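Local atomic coordinates of probable glutamine synthetase (Pseudomonas aeruginosa, PDB entry 4HPP), a protein that belongs to the glutamine synthetase family and binds a magnesium ion and glutamic acid. Residues 195-199 with 342-346. Numbering follows the deposited sequence.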
ATOM      1  N   GLY A 195     -42.603  19.005  22.084  1.00 51.17           N
ATOM      2  CA  GLY A 195     -43.451  18.090  21.372  1.00 45.62           C
ATOM      3  C   GLY A 195     -42.736  17.087  20.479  1.00 52.13           C
ATOM      4  O   GLY A 195     -41.840  16.347  20.929  1.00 48.28           O
ATOM      5  N   VAL A 196     -43.172  17.058  19.215  1.00 51.23           N
ATOM      6  CA  VAL A 196     -42.881  15.988  18.269  1.00 49.94           C
ATOM      7  C   VAL A 196     -41.415  16.135  17.919  1.00 58.55           C
ATOM      8  O   VAL A 196     -40.652  15.132  17.843  1.00 61.59           O
ATOM      9  CB  VAL A 196     -43.759  16.085  17.001  1.00 49.65           C
ATOM     10  CG1 VAL A 196     -43.361  15.049  15.966  1.00 52.62           C
ATOM     11  CG2 VAL A 196     -45.246  15.893  17.323  1.00 50.51           C
ATOM     12  N   ALA A 197     -41.016  17.394  17.765  1.00 50.77           N
ATOM     13  CA  ALA A 197     -39.637  17.725  17.448  1.00 52.06           C
ATOM     14  C   ALA A 197     -38.683  17.030  18.446  1.00 52.48           C
ATOM     15  O   ALA A 197     -37.603  16.590  18.060  1.00 62.53           O
ATOM     16  CB  ALA A 197     -39.418  19.249  17.380  1.00 36.96           C
ATOM     17  N   ALA A 198     -39.104  16.868  19.703  1.00 53.21           N
ATOM     18  CA  ALA A 198     -38.260  16.216  20.725  1.00 51.89           C
ATOM     19  C   ALA A 198     -37.975  14.745  20.352  1.00 46.08           C
ATOM     20  O   ALA A 198     -36.809  14.358  20.304  1.00 49.93           O
ATOM     21  CB  ALA A 198     -38.867  16.350  22.125  1.00 53.04           C
ATOM     22  N   ALA A 199     -39.011  13.977  20.002  1.00 37.86           N
ATOM     23  CA  ALA A 199     -38.816  12.623  19.420  1.00 45.36           C
ATOM     24  C   ALA A 199     -38.081  12.581  18.055  1.00 45.44           C
ATOM     25  O   ALA A 199     -37.234  11.696  17.826  1.00 45.39           O
ATOM     26  CB  ALA A 199     -40.126  11.869  19.344  1.00 42.96           C
ATOM     27  N   PRO A 342     -38.656   6.429  19.356  1.00 50.64           N
ATOM     28  CA  PRO A 342     -38.778   7.704  20.148  1.00 47.12           C
ATOM     29  C   PRO A 342     -40.208   8.280  20.327  1.00 42.64           C
ATOM     30  O   PRO A 342     -40.609   8.622  21.447  1.00 58.12           O
ATOM     31  CB  PRO A 342     -37.893   8.674  19.367  1.00 45.84           C
ATOM     32  CG  PRO A 342     -36.857   7.802  18.728  1.00 48.49           C
ATOM     33  CD  PRO A 342     -37.362   6.363  18.638  1.00 45.64           C
ATOM     34  N   HIS A 343     -40.969   8.376  19.245  1.00 46.03           N
ATOM     35  CA  HIS A 343     -42.387   8.816  19.247  1.00 41.92           C
ATOM     36  C   HIS A 343     -43.327   7.962  19.970  1.00 46.46           C
ATOM     37  O   HIS A 343     -44.200   8.487  20.637  1.00 47.18           O
ATOM     38  CB  HIS A 343     -42.876   8.848  17.853  1.00 43.80           C
ATOM     39  CG  HIS A 343     -41.951   9.581  16.942  1.00 50.53           C
ATOM     40  ND1 HIS A 343     -41.014   8.955  16.225  1.00 49.73           N
ATOM     41  CD2 HIS A 343     -41.829  10.942  16.667  1.00 45.71           C
ATOM     42  CE1 HIS A 343     -40.308   9.881  15.517  1.00 49.96           C
ATOM     43  NE2 HIS A 343     -40.822  11.087  15.786  1.00 48.27           N
ATOM     44  N   LEU A 344     -43.200   6.632  19.829  1.00 47.26           N
ATOM     45  CA  LEU A 344     -44.078   5.733  20.560  1.00 45.51           C
ATOM     46  C   LEU A 344     -43.742   5.757  22.052  1.00 47.28           C
ATOM     47  O   LEU A 344     -44.614   5.867  22.912  1.00 51.63           O
ATOM     48  CB  LEU A 344     -44.047   4.321  19.960  1.00 55.08           C
ATOM     49  CG  LEU A 344     -44.860   3.251  20.705  1.00 52.86           C
ATOM     50  CD1 LEU A 344     -46.334   3.608  20.590  1.00 58.71           C
ATOM     51  CD2 LEU A 344     -44.583   1.846  20.202  1.00 48.86           C
ATOM     52  N   ALA A 345     -42.456   5.725  22.354  1.00 45.17           N
ATOM     53  CA  ALA A 345     -42.011   5.748  23.724  1.00 40.69           C
ATOM     54  C   ALA A 345     -42.440   7.023  24.411  1.00 43.31           C
ATOM     55  O   ALA A 345     -43.044   6.934  25.475  1.00 48.38           O
ATOM     56  CB  ALA A 345     -40.512   5.551  23.800  1.00 40.36           C
ATOM     57  N   MET A 346     -42.152   8.203  23.833  1.00 46.29           N
ATOM     58  CA  MET A 346     -42.503   9.472  24.497  1.00 39.96           C
ATOM     59  C   MET A 346     -44.035   9.587  24.636  1.00 45.62           C
ATOM     60  O   MET A 346     -44.527   9.854  25.728  1.00 50.95           O
ATOM     61  CB  MET A 346     -41.885  10.652  23.773  1.00 46.64           C
ATOM     62  CG  MET A 346     -42.422  12.056  24.121  1.00 43.29           C
ATOM     63  SD  MET A 346     -41.351  13.215  23.272  1.00 47.78           S
ATOM     64  CE  MET A 346     -42.149  14.817  23.592  1.00 47.44           C
TER
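Ala199 of helix 196-216 presses its methyl into a hollow on helix 342-358, between Pro342, His343 and Met346. This is helix-to-helix packing in the glutamine synthetase catalytic domain, where Ala198 and Met346 also pack on strand 124-137. The hollow has three walls. The His343 ring lies with one face over the methyl, CD2 being 3.3 Å from Ala199 CB. The Pro342 ring forms the second wall, its CB 3.9 Å from the same methyl. The Met346 sulfur stands across from the imidazole, with SD 4.3 Å from Ala199 CB. No hydrogen bond joins the two segments; they meet through packing.

His343 meets Val196 CG1 near the edge of its ring. Its NE2 is hydrogen-bonded to Asp200 OD2, one residue past Ala199, which helps fix the turn of the ring. Arg109 of helix 108-121 also touches this histidine.

Met346 is the long bump. With CG anti to the backbone N (chi1 165°) and the rest extended, it reaches past Ala199 to the first turn of the other helix. Its methyl CE lies 3.9 Å from Ala198 CB. The chain ends against the backbone carbonyl of Gly195, with CE 3.1 Å from Gly195 O.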